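Long-range contacts in diffuse adherence adhesin (Escherichia coli, PDB 4MEE), which mediates bacterial attachment to human and other mammalian cells, autoaggregation and biofilm formation, the present piece being its C-terminal outer-membrane transport unit: residues F292-K297 / E304-N309; A154-L159 / A256-D261; N161-M166 / G239-K244; V361-G366 / G410-D415; G310-A315 / M347-D352. One frame throughout, in Å; residues are numbered along the deposited sequence.

Contact 1 of 5, residues F292-K297 / E304-N309; sequences FNASVK and EKYNLN
Ala-294 lies over the ring of Tyr-306 near the turn of a β-hairpin in the autotransporter β-barrel, where strands 280-298 and 303-327 run antiparallel. Three hydrogen-bonded pairs, Phe-292 with Leu-308, Ala-294 with Tyr-306 and Val-296 with Glu-304, join the backbones by two bonds each. Asn-293, Ser-295, Lys-305 and Asn-307 occupy one face of the wall; the other, carrying Ala-294, Val-296 and Tyr-306, is met by helix 149-162. From CB of Tyr-306 the chain turns CG between its own backbone N and carbonyl carbon (chi1 61°), which swings the ring back across the neighbouring strand. CD1 then stands 4.2 Å from Ala-294 O. CE1 meets Val-296 CG2 at 3.9 Å, the methyl lying in the ring plane at its edge. CZ is 3.8 Å below Ala-294 CB, which makes a CH-pi contact 18° off the ring normal, offset toward the rim. At the tip, OH forms a weak hydrogen bond with Asn-156 ND2 of the helix, while the ring also meets that of Tyr-153. Beyond the ring, Leu-308 extends the apolar face, its CD2 methyl 3.4 Å from Ala-294 CB.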
# COMPACT_ATOMS: atom_id res chain seq x y z
N PHE A 292 -13.69 -7.31 2.94
CA PHE A 292 -12.87 -7.80 4.04
C PHE A 292 -13.72 -8.42 5.13
O PHE A 292 -14.81 -7.97 5.37
CB PHE A 292 -12.08 -6.64 4.62
CG PHE A 292 -10.83 -6.34 3.90
CD1 PHE A 292 -10.79 -5.31 3.00
CD2 PHE A 292 -9.71 -7.06 4.13
CE1 PHE A 292 -9.64 -5.05 2.34
CE2 PHE A 292 -8.55 -6.79 3.48
CZ PHE A 292 -8.52 -5.79 2.58
N ASN A 293 -13.23 -9.44 5.80
CA ASN A 293 -13.98 -10.00 6.89
C ASN A 293 -13.15 -9.82 8.09
O ASN A 293 -12.06 -10.34 8.14
CB ASN A 293 -14.12 -11.48 6.71
CG ASN A 293 -15.23 -11.85 5.76
OD1 ASN A 293 -15.84 -11.01 5.11
ND2 ASN A 293 -15.50 -13.14 5.68
N ALA A 294 -13.66 -9.12 9.09
CA ALA A 294 -12.84 -8.76 10.23
C ALA A 294 -13.37 -9.32 11.51
O ALA A 294 -14.51 -9.71 11.57
CB ALA A 294 -12.78 -7.27 10.33
N SER A 295 -12.52 -9.37 12.53
CA SER A 295 -12.90 -9.82 13.85
C SER A 295 -12.14 -9.03 14.85
O SER A 295 -11.02 -8.65 14.58
CB SER A 295 -12.46 -11.25 14.07
OG SER A 295 -12.83 -12.06 12.99
N VAL A 296 -12.71 -8.82 16.02
CA VAL A 296 -11.96 -8.27 17.11
C VAL A 296 -12.17 -9.11 18.33
O VAL A 296 -13.28 -9.49 18.63
CB VAL A 296 -12.45 -6.88 17.45
CG1 VAL A 296 -11.79 -6.43 18.72
CG2 VAL A 296 -12.09 -5.96 16.34
N LYS A 297 -11.11 -9.43 19.05
CA LYS A 297 -11.27 -10.25 20.24
C LYS A 297 -10.58 -9.55 21.35
O LYS A 297 -9.44 -9.16 21.22
CB LYS A 297 -10.59 -11.58 20.02
CG LYS A 297 -11.42 -12.77 20.39
CD LYS A 297 -11.33 -13.04 21.85
CE LYS A 297 -11.07 -14.50 22.07
NZ LYS A 297 -11.13 -14.76 23.52
N GLU A 304 -15.85 -10.81 18.31
CA GLU A 304 -16.80 -10.07 17.50
C GLU A 304 -16.46 -9.94 16.05
O GLU A 304 -15.40 -9.48 15.70
CB GLU A 304 -16.95 -8.68 18.05
CG GLU A 304 -17.24 -8.65 19.51
CD GLU A 304 -18.69 -8.84 19.77
OE1 GLU A 304 -19.51 -8.66 18.85
OE2 GLU A 304 -19.02 -9.18 20.91
N LYS A 305 -17.42 -10.26 15.19
CA LYS A 305 -17.18 -10.23 13.77
C LYS A 305 -18.05 -9.24 13.03
O LYS A 305 -19.22 -9.11 13.32
CB LYS A 305 -17.45 -11.60 13.21
CG LYS A 305 -16.98 -12.69 14.13
CD LYS A 305 -16.68 -13.95 13.37
CE LYS A 305 -17.92 -14.40 12.63
NZ LYS A 305 -17.81 -15.85 12.31
N TYR A 306 -17.44 -8.59 12.04
CA TYR A 306 -18.08 -7.61 11.18
C TYR A 306 -17.40 -7.58 9.80
O TYR A 306 -16.47 -8.33 9.58
CB TYR A 306 -18.03 -6.23 11.85
CG TYR A 306 -16.67 -5.69 12.13
CD1 TYR A 306 -15.93 -6.14 13.18
CD2 TYR A 306 -16.17 -4.68 11.36
CE1 TYR A 306 -14.71 -5.63 13.43
CE2 TYR A 306 -14.95 -4.17 11.60
CZ TYR A 306 -14.25 -4.65 12.63
OH TYR A 306 -13.05 -4.12 12.85
N ASN A 307 -17.86 -6.73 8.88
CA ASN A 307 -17.25 -6.61 7.54
C ASN A 307 -16.84 -5.22 7.18
O ASN A 307 -17.53 -4.30 7.52
CB ASN A 307 -18.23 -6.90 6.45
CG ASN A 307 -19.06 -8.10 6.71
OD1 ASN A 307 -20.26 -8.09 6.50
ND2 ASN A 307 -18.42 -9.17 7.15
N LEU A 308 -15.78 -5.07 6.40
CA LEU A 308 -15.48 -3.78 5.80
C LEU A 308 -15.38 -3.94 4.30
O LEU A 308 -14.75 -4.87 3.82
CB LEU A 308 -14.17 -3.17 6.27
CG LEU A 308 -13.21 -3.52 7.40
CD1 LEU A 308 -13.08 -2.33 8.32
CD2 LEU A 308 -13.55 -4.76 8.17
N ASN A 309 -16.00 -3.07 3.53
CA ASN A 309 -15.81 -3.18 2.09
C ASN A 309 -15.92 -1.88 1.37
O ASN A 309 -16.49 -0.93 1.86
CB ASN A 309 -16.68 -4.24 1.45
CG ASN A 309 -18.06 -4.31 2.04
OD1 ASN A 309 -18.93 -3.49 1.72
ND2 ASN A 309 -18.29 -5.31 2.86

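Contact 2 of 5, residues A154-L159 / A256-D261; sequences ATNMTL and ARNTLD. Unlike the reference sequence in segment 154-159: Thr-158 (reference Ala).
Asn-156 and Leu-260 are the nearest backbone pair between a helix and a barrel strand, their CA atoms 6.8 Å apart. The axes of segments 154-159 and 256-261 approach to 8.9 Å and run in nearly the same direction, 26° apart, a distance that side chains must bridge. Asn-156, Leu-159, Asn-258 and Leu-260 all point into this gap. The two asparagines slide past each other in opposite directions, with their amide planes 70° apart. In Asn-258, CG sits between backbone N and carbonyl carbon (chi1 68°), which lifts the amide from the strand toward the helix. Its ND2 comes to 2.5 Å from Asn-156 OD1, but the angle is poor for a hydrogen bond and the closeness is doubtful at this resolution. The other branch of the Asn-156 amide reaches along the strand, ND2 lying 3.8 Å from Asn-258 CB. One turn further along the helix the contact becomes apolar: Leu-260 CD2 reaches Leu-159 CB at 3.7 Å, and the same methyl lies 4.1 Å from Asn-156 O. Leu-260 also rests on Phe-292 and Ala-294 of the next strand, Leu-159 on Ala-243 of the preceding one. A helix lying inside the barrel and packed against its inner wall is typical of autotransporter translocation units, in which the segment leading from the passenger to the barrel occupies the pore.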
# COMPACT_ATOMS: atom_id res chain seq x y z
N ALA A 154 -9.79 0.22 15.03
CA ALA A 154 -9.17 1.30 14.30
C ALA A 154 -8.10 0.80 13.37
O ALA A 154 -7.88 1.37 12.33
CB ALA A 154 -8.56 2.28 15.26
N THR A 155 -7.42 -0.25 13.77
CA THR A 155 -6.44 -0.85 12.91
C THR A 155 -6.99 -1.59 11.72
O THR A 155 -6.43 -1.52 10.65
CB THR A 155 -5.61 -1.79 13.70
OG1 THR A 155 -5.22 -1.11 14.89
CG2 THR A 155 -4.40 -2.11 12.93
N ASN A 156 -8.06 -2.34 11.89
CA ASN A 156 -8.59 -3.06 10.77
C ASN A 156 -9.02 -2.10 9.71
O ASN A 156 -8.94 -2.37 8.54
CB ASN A 156 -9.74 -3.90 11.21
CG ASN A 156 -9.28 -5.10 11.96
OD1 ASN A 156 -8.09 -5.39 11.99
ND2 ASN A 156 -10.20 -5.79 12.57
N MET A 157 -9.47 -0.94 10.14
CA MET A 157 -9.87 0.08 9.24
C MET A 157 -8.72 0.60 8.41
O MET A 157 -8.86 0.87 7.24
CB MET A 157 -10.39 1.22 10.08
CG MET A 157 -10.56 2.48 9.33
SD MET A 157 -12.31 2.66 9.09
CE MET A 157 -12.31 4.21 8.24
N THR A 158 -7.58 0.76 9.05
CA THR A 158 -6.40 1.27 8.41
C THR A 158 -5.86 0.32 7.39
O THR A 158 -5.48 0.72 6.31
CB THR A 158 -5.33 1.41 9.44
OG1 THR A 158 -5.96 1.45 10.72
CG2 THR A 158 -4.59 2.67 9.21
N LEU A 159 -5.79 -0.94 7.77
CA LEU A 159 -5.30 -2.00 6.92
C LEU A 159 -6.20 -2.21 5.75
O LEU A 159 -5.77 -2.42 4.66
CB LEU A 159 -5.29 -3.28 7.72
CG LEU A 159 -4.16 -3.33 8.72
CD1 LEU A 159 -4.42 -4.49 9.64
CD2 LEU A 159 -2.88 -3.49 7.94
N ALA A 256 -5.96 -6.93 23.61
CA ALA A 256 -6.93 -7.38 22.61
C ALA A 256 -6.28 -7.77 21.32
O ALA A 256 -5.20 -7.33 21.05
CB ALA A 256 -7.91 -6.29 22.34
N ARG A 257 -6.96 -8.54 20.49
CA ARG A 257 -6.37 -8.97 19.23
C ARG A 257 -7.33 -8.74 18.08
O ARG A 257 -8.51 -8.65 18.30
CB ARG A 257 -6.03 -10.44 19.29
N ASN A 258 -6.81 -8.65 16.86
CA ASN A 258 -7.69 -8.49 15.71
C ASN A 258 -7.19 -9.24 14.51
O ASN A 258 -6.01 -9.42 14.36
CB ASN A 258 -7.84 -7.02 15.35
CG ASN A 258 -6.57 -6.42 14.83
OD1 ASN A 258 -5.79 -5.87 15.60
ND2 ASN A 258 -6.38 -6.46 13.53
N THR A 259 -8.09 -9.69 13.65
CA THR A 259 -7.66 -10.39 12.45
C THR A 259 -8.48 -9.97 11.26
O THR A 259 -9.59 -9.52 11.41
CB THR A 259 -7.89 -11.87 12.61
OG1 THR A 259 -9.22 -12.17 12.19
CG2 THR A 259 -7.76 -12.21 14.03
N LEU A 260 -7.94 -10.14 10.07
CA LEU A 260 -8.62 -9.62 8.89
C LEU A 260 -8.28 -10.41 7.63
O LEU A 260 -7.13 -10.69 7.40
CB LEU A 260 -8.20 -8.18 8.75
CG LEU A 260 -8.66 -7.29 7.63
CD1 LEU A 260 -10.06 -6.80 7.89
CD2 LEU A 260 -7.70 -6.15 7.68
N ASP A 261 -9.27 -10.77 6.84
CA ASP A 261 -9.07 -11.51 5.60
C ASP A 261 -9.80 -10.76 4.56
O ASP A 261 -10.93 -10.41 4.78
CB ASP A 261 -9.74 -12.84 5.68
CG ASP A 261 -8.83 -13.90 6.15
OD1 ASP A 261 -8.01 -14.36 5.34
OD2 ASP A 261 -8.91 -14.26 7.34

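Contact 3 of 5, residues N161-M166 / G239-K244; sequences NSLFLM and GYANAK
Phe-164 and Leu-163, in the loop that follows helix 149-162, share the methyl of Ala-241 on barrel strand 230-249. The tip of the phenyl ring, CZ, comes within 3.5 Å of Ala-241 CB, the methyl approaching obliquely. Leu-163 CG reaches the same CB at 4.0 Å, and its CD2 lies 4.5 Å from Ala-243 CB. The rim atom CE1 of Phe-164 meets main chain instead, 3.7 Å from Gly-239 C; Tyr-240 N lies at the ring edge, close to its plane. Gly-239 has no side chain and presents bare backbone to the ring. The direction of the ring follows from chi1 of -79°, which sets CG anti to the carbonyl carbon and sends the phenyl to the wall. In the next shell, Ile-214 touches both Leu-163 and Ala-241, while Gln-216, Gln-288, Asn-290 and Phe-292 lie round Phe-164. The Tyr-240 side chain points away from the loop, its OH hydrogen-bonded to Asp-261 OD1. Just before the loop, Asn-161 OD1 of the helix accepts a hydrogen bond from Val-349 N. Between segments 161-166 and 239-244 the side-chain contacts are apolar, and the ring meets main chain without a hydrogen bond, so attraction depends mostly on shape and dispersion.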
# COMPACT_ATOMS: atom_id res chain seq x y z
N ASN A 161 -7.83 -0.25 4.13
CA ASN A 161 -7.61 0.72 3.08
C ASN A 161 -6.22 0.77 2.49
O ASN A 161 -6.04 1.19 1.36
CB ASN A 161 -7.97 2.09 3.57
CG ASN A 161 -9.38 2.16 4.06
OD1 ASN A 161 -10.25 2.65 3.37
ND2 ASN A 161 -9.61 1.68 5.26
N SER A 162 -5.21 0.36 3.24
CA SER A 162 -3.88 0.40 2.70
C SER A 162 -3.36 -0.97 2.35
O SER A 162 -2.24 -1.10 1.91
CB SER A 162 -2.94 1.04 3.69
OG SER A 162 -2.81 0.22 4.83
N LEU A 163 -4.16 -2.00 2.56
CA LEU A 163 -3.67 -3.35 2.28
C LEU A 163 -3.44 -3.70 0.81
O LEU A 163 -2.51 -4.42 0.50
CB LEU A 163 -4.57 -4.38 2.94
CG LEU A 163 -3.89 -5.60 3.58
CD1 LEU A 163 -2.42 -5.33 3.84
CD2 LEU A 163 -4.61 -6.01 4.85
N PHE A 164 -4.27 -3.21 -0.10
CA PHE A 164 -4.15 -3.63 -1.49
C PHE A 164 -3.65 -2.54 -2.39
O PHE A 164 -3.88 -2.57 -3.58
CB PHE A 164 -5.48 -4.11 -2.02
CG PHE A 164 -5.82 -5.47 -1.59
CD1 PHE A 164 -5.10 -6.53 -2.04
CD2 PHE A 164 -6.85 -5.68 -0.73
CE1 PHE A 164 -5.41 -7.78 -1.65
CE2 PHE A 164 -7.16 -6.93 -0.33
CZ PHE A 164 -6.44 -7.98 -0.79
N LEU A 165 -2.97 -1.58 -1.80
CA LEU A 165 -2.46 -0.44 -2.51
C LEU A 165 -1.41 -0.85 -3.50
O LEU A 165 -0.66 -1.76 -3.23
CB LEU A 165 -1.82 0.50 -1.51
CG LEU A 165 -2.45 1.86 -1.27
CD1 LEU A 165 -3.95 1.78 -1.03
CD2 LEU A 165 -1.75 2.46 -0.08
N MET A 166 -1.33 -0.17 -4.64
CA MET A 166 -0.26 -0.44 -5.57
C MET A 166 0.46 0.86 -5.89
O MET A 166 -0.13 1.79 -6.41
CB MET A 166 -0.81 -1.05 -6.85
CG MET A 166 0.15 -2.02 -7.51
SD MET A 166 -0.35 -2.45 -9.19
CE MET A 166 -1.11 -0.91 -9.70
N GLY A 239 -6.54 -9.76 -5.82
CA GLY A 239 -5.63 -10.16 -4.74
C GLY A 239 -6.33 -10.77 -3.55
O GLY A 239 -7.53 -10.71 -3.45
N TYR A 240 -5.57 -11.38 -2.66
CA TYR A 240 -6.10 -11.89 -1.42
C TYR A 240 -5.10 -11.53 -0.37
O TYR A 240 -3.93 -11.70 -0.58
CB TYR A 240 -6.21 -13.40 -1.47
CG TYR A 240 -6.24 -14.01 -0.12
CD1 TYR A 240 -7.35 -13.90 0.67
CD2 TYR A 240 -5.15 -14.68 0.37
CE1 TYR A 240 -7.38 -14.44 1.91
CE2 TYR A 240 -5.17 -15.21 1.61
CZ TYR A 240 -6.29 -15.08 2.37
OH TYR A 240 -6.34 -15.61 3.60
N ALA A 241 -5.55 -11.05 0.78
CA ALA A 241 -4.60 -10.64 1.80
C ALA A 241 -5.09 -11.00 3.15
O ALA A 241 -6.25 -11.20 3.32
CB ALA A 241 -4.43 -9.17 1.75
N ASN A 242 -4.20 -11.04 4.13
CA ASN A 242 -4.65 -11.36 5.46
C ASN A 242 -3.77 -10.78 6.56
O ASN A 242 -2.57 -10.75 6.42
CB ASN A 242 -4.73 -12.86 5.60
CG ASN A 242 -4.12 -13.32 6.87
OD1 ASN A 242 -3.03 -12.87 7.22
ND2 ASN A 242 -4.82 -14.17 7.59
N ALA A 243 -4.34 -10.36 7.68
CA ALA A 243 -3.52 -9.77 8.72
C ALA A 243 -3.95 -10.12 10.12
O ALA A 243 -5.09 -10.43 10.34
CB ALA A 243 -3.54 -8.29 8.57
N LYS A 244 -3.03 -10.03 11.06
CA LYS A 244 -3.34 -10.31 12.45
C LYS A 244 -2.67 -9.28 13.33
O LYS A 244 -1.51 -8.97 13.14
CB LYS A 244 -2.83 -11.70 12.83

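Contact 4 of 5, residues V361-G366 / G410-D415; sequences VVQGAG and GVKMSD
Gln-363 and Lys-412 pair across two short antiparallel strands whose axes come within 4.2 Å at 139°. Gln-363 N gives a hydrogen bond to Lys-412 O at 3.1 Å, and Lys-412 N returns one to Gln-363 O at 3.0 Å, both nearly straight. A second hydrogen-bonded pair, Ala-365 with Gly-410, repeats the exchange. The side chains of Gln-363 and Lys-412 lie alongside one another and point the same way, but with different shapes. Gln-363 stays extended beyond CG, bringing OE1 to 4.2 Å from Lys-412 CG. The lysine starts anti to its backbone N and then bends twice, so that its amine leads away from the opposite strand. Ala-365 CB shares this face and rests against the backbone across the gap, 3.5 Å from Val-411 N, where Gly-410 has no side chain of its own. On the other face Met-413 lies beside Val-362. Bends at chi2 (-69°) and chi3 (75°) fold the thioether back toward the neighbouring strand, and CE touches Val-362 CG1 at 3.7 Å. Val-411 turns CG2 toward the facing backbone, 3.5 Å from Gln-363 O. Both valines also meet Tyr-153 of helix 149-162, which places their face on the helix side. Strand 361-365 further pairs with 333-355, and 410-413 with 418-420. The arrangement is a small antiparallel β-sheet extension formed by connecting segments at one end of a β-barrel, beside the helix it encloses.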
# COMPACT_ATOMS: atom_id res chain seq x y z
N VAL A 361 -21.81 0.07 20.54
CA VAL A 361 -21.78 0.19 19.09
C VAL A 361 -20.50 0.87 18.62
O VAL A 361 -20.06 1.85 19.22
CB VAL A 361 -22.96 1.00 18.55
CG1 VAL A 361 -23.07 0.81 17.05
CG2 VAL A 361 -24.24 0.56 19.22
N VAL A 362 -19.92 0.35 17.55
CA VAL A 362 -18.65 0.86 17.05
C VAL A 362 -18.75 1.17 15.55
O VAL A 362 -19.13 0.31 14.75
CB VAL A 362 -17.49 -0.12 17.33
CG1 VAL A 362 -16.16 0.56 17.08
CG2 VAL A 362 -17.55 -0.63 18.77
N GLN A 363 -18.42 2.41 15.20
CA GLN A 363 -18.46 2.88 13.82
C GLN A 363 -17.07 3.34 13.41
O GLN A 363 -16.22 3.61 14.25
CB GLN A 363 -19.45 4.03 13.69
CG GLN A 363 -20.64 3.93 14.62
CD GLN A 363 -21.53 5.16 14.58
OE1 GLN A 363 -21.92 5.69 15.62
NE2 GLN A 363 -21.87 5.61 13.38
N GLY A 364 -16.84 3.46 12.11
CA GLY A 364 -15.53 3.85 11.61
C GLY A 364 -15.30 5.35 11.58
O GLY A 364 -16.21 6.12 11.30
N ALA A 365 -14.07 5.76 11.89
CA ALA A 365 -13.68 7.14 11.71
C ALA A 365 -12.57 7.14 10.68
O ALA A 365 -11.69 6.28 10.71
CB ALA A 365 -13.20 7.74 13.01
N GLY A 366 -12.63 8.11 9.77
CA GLY A 366 -11.63 8.27 8.71
C GLY A 366 -12.14 7.97 7.30
O GLY A 366 -11.35 7.86 6.37
N GLY A 410 -9.47 5.96 12.60
CA GLY A 410 -9.87 5.85 13.99
C GLY A 410 -11.20 5.20 14.23
O GLY A 410 -11.69 4.43 13.41
N VAL A 411 -11.80 5.52 15.37
CA VAL A 411 -13.01 4.85 15.79
C VAL A 411 -13.98 5.78 16.55
O VAL A 411 -13.56 6.60 17.36
CB VAL A 411 -12.66 3.56 16.58
CG1 VAL A 411 -12.32 3.85 18.04
CG2 VAL A 411 -13.77 2.53 16.46
N LYS A 412 -15.27 5.64 16.25
CA LYS A 412 -16.32 6.49 16.82
C LYS A 412 -17.29 5.67 17.67
O LYS A 412 -17.77 4.62 17.24
CB LYS A 412 -17.08 7.19 15.68
CG LYS A 412 -18.37 7.88 16.08
CD LYS A 412 -18.13 9.34 16.43
CE LYS A 412 -19.22 10.21 15.81
NZ LYS A 412 -19.29 11.57 16.41
N MET A 413 -17.62 6.17 18.87
CA MET A 413 -18.49 5.44 19.80
C MET A 413 -19.94 5.88 19.88
O MET A 413 -20.32 6.93 19.37
CB MET A 413 -17.94 5.53 21.20
CG MET A 413 -16.46 5.30 21.29
SD MET A 413 -16.15 3.58 20.93
CE MET A 413 -16.38 3.61 19.17
N SER A 414 -20.75 5.08 20.56
CA SER A 414 -22.18 5.33 20.71
C SER A 414 -22.40 6.63 21.42
O SER A 414 -23.26 7.41 21.05
CB SER A 414 -22.85 4.21 21.49
OG SER A 414 -22.07 3.81 22.61
N ASP A 415 -21.61 6.84 22.47
CA ASP A 415 -21.53 8.12 23.12
C ASP A 415 -21.12 9.16 22.12
O ASP A 415 -21.32 10.33 22.36
CB ASP A 415 -20.45 8.09 24.19

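Contact 5 of 5, residues G310-A315 / M347-D352; sequences GLTASA and MGVTPD
Val-349 leans on Gly-310 where strands 303-327 and 333-355 form a long β-hairpin in the barrel wall; the axes of 310-315 and 347-351 are antiparallel, at 160°. Segment 310-315 lies in a stretch taken to cross the membrane, and Met-347 at the likely end of another. The valine has CG1 anti to its backbone N (chi1 178°) and CG2 anti to the carbonyl carbon, so both methyls overhang the glycine: CG2 is 3.9 Å from Gly-310 C. The same methyl faces Thr-312 OG1 loosely, at 4.2 Å. Thr-312 and Met-347 form a non-hydrogen-bonded pair with CA atoms 5.0 Å apart and side chains on one face, although OG1 meets the methionine through CA, at 4.3 Å, and not through the thioether. Met-347 instead runs extended to its methyl, reaching Leu-165 and Phe-409. Val-349 touches Ala-160 of helix 149-162, so this face looks inward. Leu-311 takes the opposite face, its end leading away from strand 347-351 to Met-287 and Tyr-289. One hydrogen bond joins the segments, from Gly-348 N to Leu-311 O at 2.9 Å; it is bent at the hydrogen (130°), although the nitrogen lies almost in line with the carbonyl. On the neighbouring glycine, Gly-310 O accepts a hydrogen bond from Asn-290 ND2 of strand 280-298.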
# COMPACT_ATOMS: atom_id res chain seq x y z
N GLY A 310 -15.36 -1.80 0.18
CA GLY A 310 -15.45 -0.52 -0.48
C GLY A 310 -14.56 -0.35 -1.67
O GLY A 310 -14.00 -1.30 -2.18
N LEU A 311 -14.43 0.89 -2.08
CA LEU A 311 -13.70 1.23 -3.27
C LEU A 311 -12.42 1.90 -2.88
O LEU A 311 -12.37 2.67 -1.95
CB LEU A 311 -14.50 2.21 -4.08
CG LEU A 311 -15.06 1.83 -5.44
CD1 LEU A 311 -15.87 0.56 -5.36
CD2 LEU A 311 -15.96 2.95 -5.92
N THR A 312 -11.40 1.62 -3.65
CA THR A 312 -10.16 2.27 -3.49
C THR A 312 -9.79 2.68 -4.88
O THR A 312 -10.00 1.92 -5.80
CB THR A 312 -9.16 1.27 -2.95
OG1 THR A 312 -9.08 1.43 -1.54
CG2 THR A 312 -7.86 1.51 -3.52
N ALA A 313 -9.31 3.91 -5.06
CA ALA A 313 -8.95 4.39 -6.39
C ALA A 313 -7.73 5.27 -6.34
O ALA A 313 -7.55 6.00 -5.40
CB ALA A 313 -10.10 5.15 -6.98
N SER A 314 -6.90 5.23 -7.38
CA SER A 314 -5.66 5.98 -7.36
C SER A 314 -5.34 6.65 -8.66
O SER A 314 -5.71 6.17 -9.70
CB SER A 314 -4.51 5.06 -7.05
OG SER A 314 -3.30 5.78 -7.10
N ALA A 315 -4.59 7.74 -8.59
CA ALA A 315 -4.13 8.38 -9.79
C ALA A 315 -2.81 9.06 -9.58
O ALA A 315 -2.65 9.81 -8.64
CB ALA A 315 -5.13 9.38 -10.26
N MET A 347 -9.17 6.44 -0.41
CA MET A 347 -9.49 5.28 0.40
C MET A 347 -10.95 5.32 0.83
O MET A 347 -11.33 6.11 1.70
CB MET A 347 -8.56 5.21 1.62
CG MET A 347 -7.08 5.06 1.27
SD MET A 347 -6.00 5.08 2.71
CE MET A 347 -4.39 4.93 1.93
N GLY A 348 -11.78 4.48 0.21
CA GLY A 348 -13.22 4.49 0.47
C GLY A 348 -13.80 3.21 1.04
O GLY A 348 -14.98 2.92 0.84
N VAL A 349 -12.98 2.45 1.76
CA VAL A 349 -13.45 1.24 2.44
C VAL A 349 -13.93 1.62 3.84
O VAL A 349 -13.16 2.13 4.66
CB VAL A 349 -12.35 0.16 2.53
CG1 VAL A 349 -12.86 -1.06 3.29
CG2 VAL A 349 -11.90 -0.26 1.14
N THR A 350 -15.21 1.38 4.10
CA THR A 350 -15.84 1.67 5.39
C THR A 350 -16.32 0.39 6.06
O THR A 350 -16.74 -0.55 5.38
CB THR A 350 -17.02 2.65 5.25
OG1 THR A 350 -17.83 2.27 4.13
CG2 THR A 350 -16.52 4.07 5.05
N PRO A 351 -16.28 0.36 7.40
CA PRO A 351 -16.69 -0.80 8.17
C PRO A 351 -18.18 -0.79 8.36
O PRO A 351 -18.83 0.24 8.18
CB PRO A 351 -16.02 -0.57 9.53
CG PRO A 351 -15.36 0.76 9.46
CD PRO A 351 -15.91 1.47 8.27
N ASP A 352 -18.72 -1.96 8.71
CA ASP A 352 -20.09 -2.06 9.16
C ASP A 352 -20.17 -1.35 10.49
O ASP A 352 -19.18 -1.25 11.21
CB ASP A 352 -20.48 -3.52 9.37
CG ASP A 352 -20.97 -4.19 8.10
OD1 ASP A 352 -21.13 -3.51 7.06
OD2 ASP A 352 -21.22 -5.41 8.15

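In the fold
From the N terminus, helix 149-162 opens contact 2 and the residues after it open contact 3. Contact 3 closes first, at strand 230-249, and is nested inside the larger loop that contact 2 closes at strand 255-272; both tie the luminal segment to the barrel wall. Contact 1 then closes the hairpin of strands 280-298 and 303-327, and contact 5 continues along strand 303-327 to pair it with 333-355. Contact 4 follows, joining 361-365 to 410-413 near one end of the barrel. These last three lie in series, and none of the five cross. Met-157 touches segments of contacts 4 and 5, so the helix links them too.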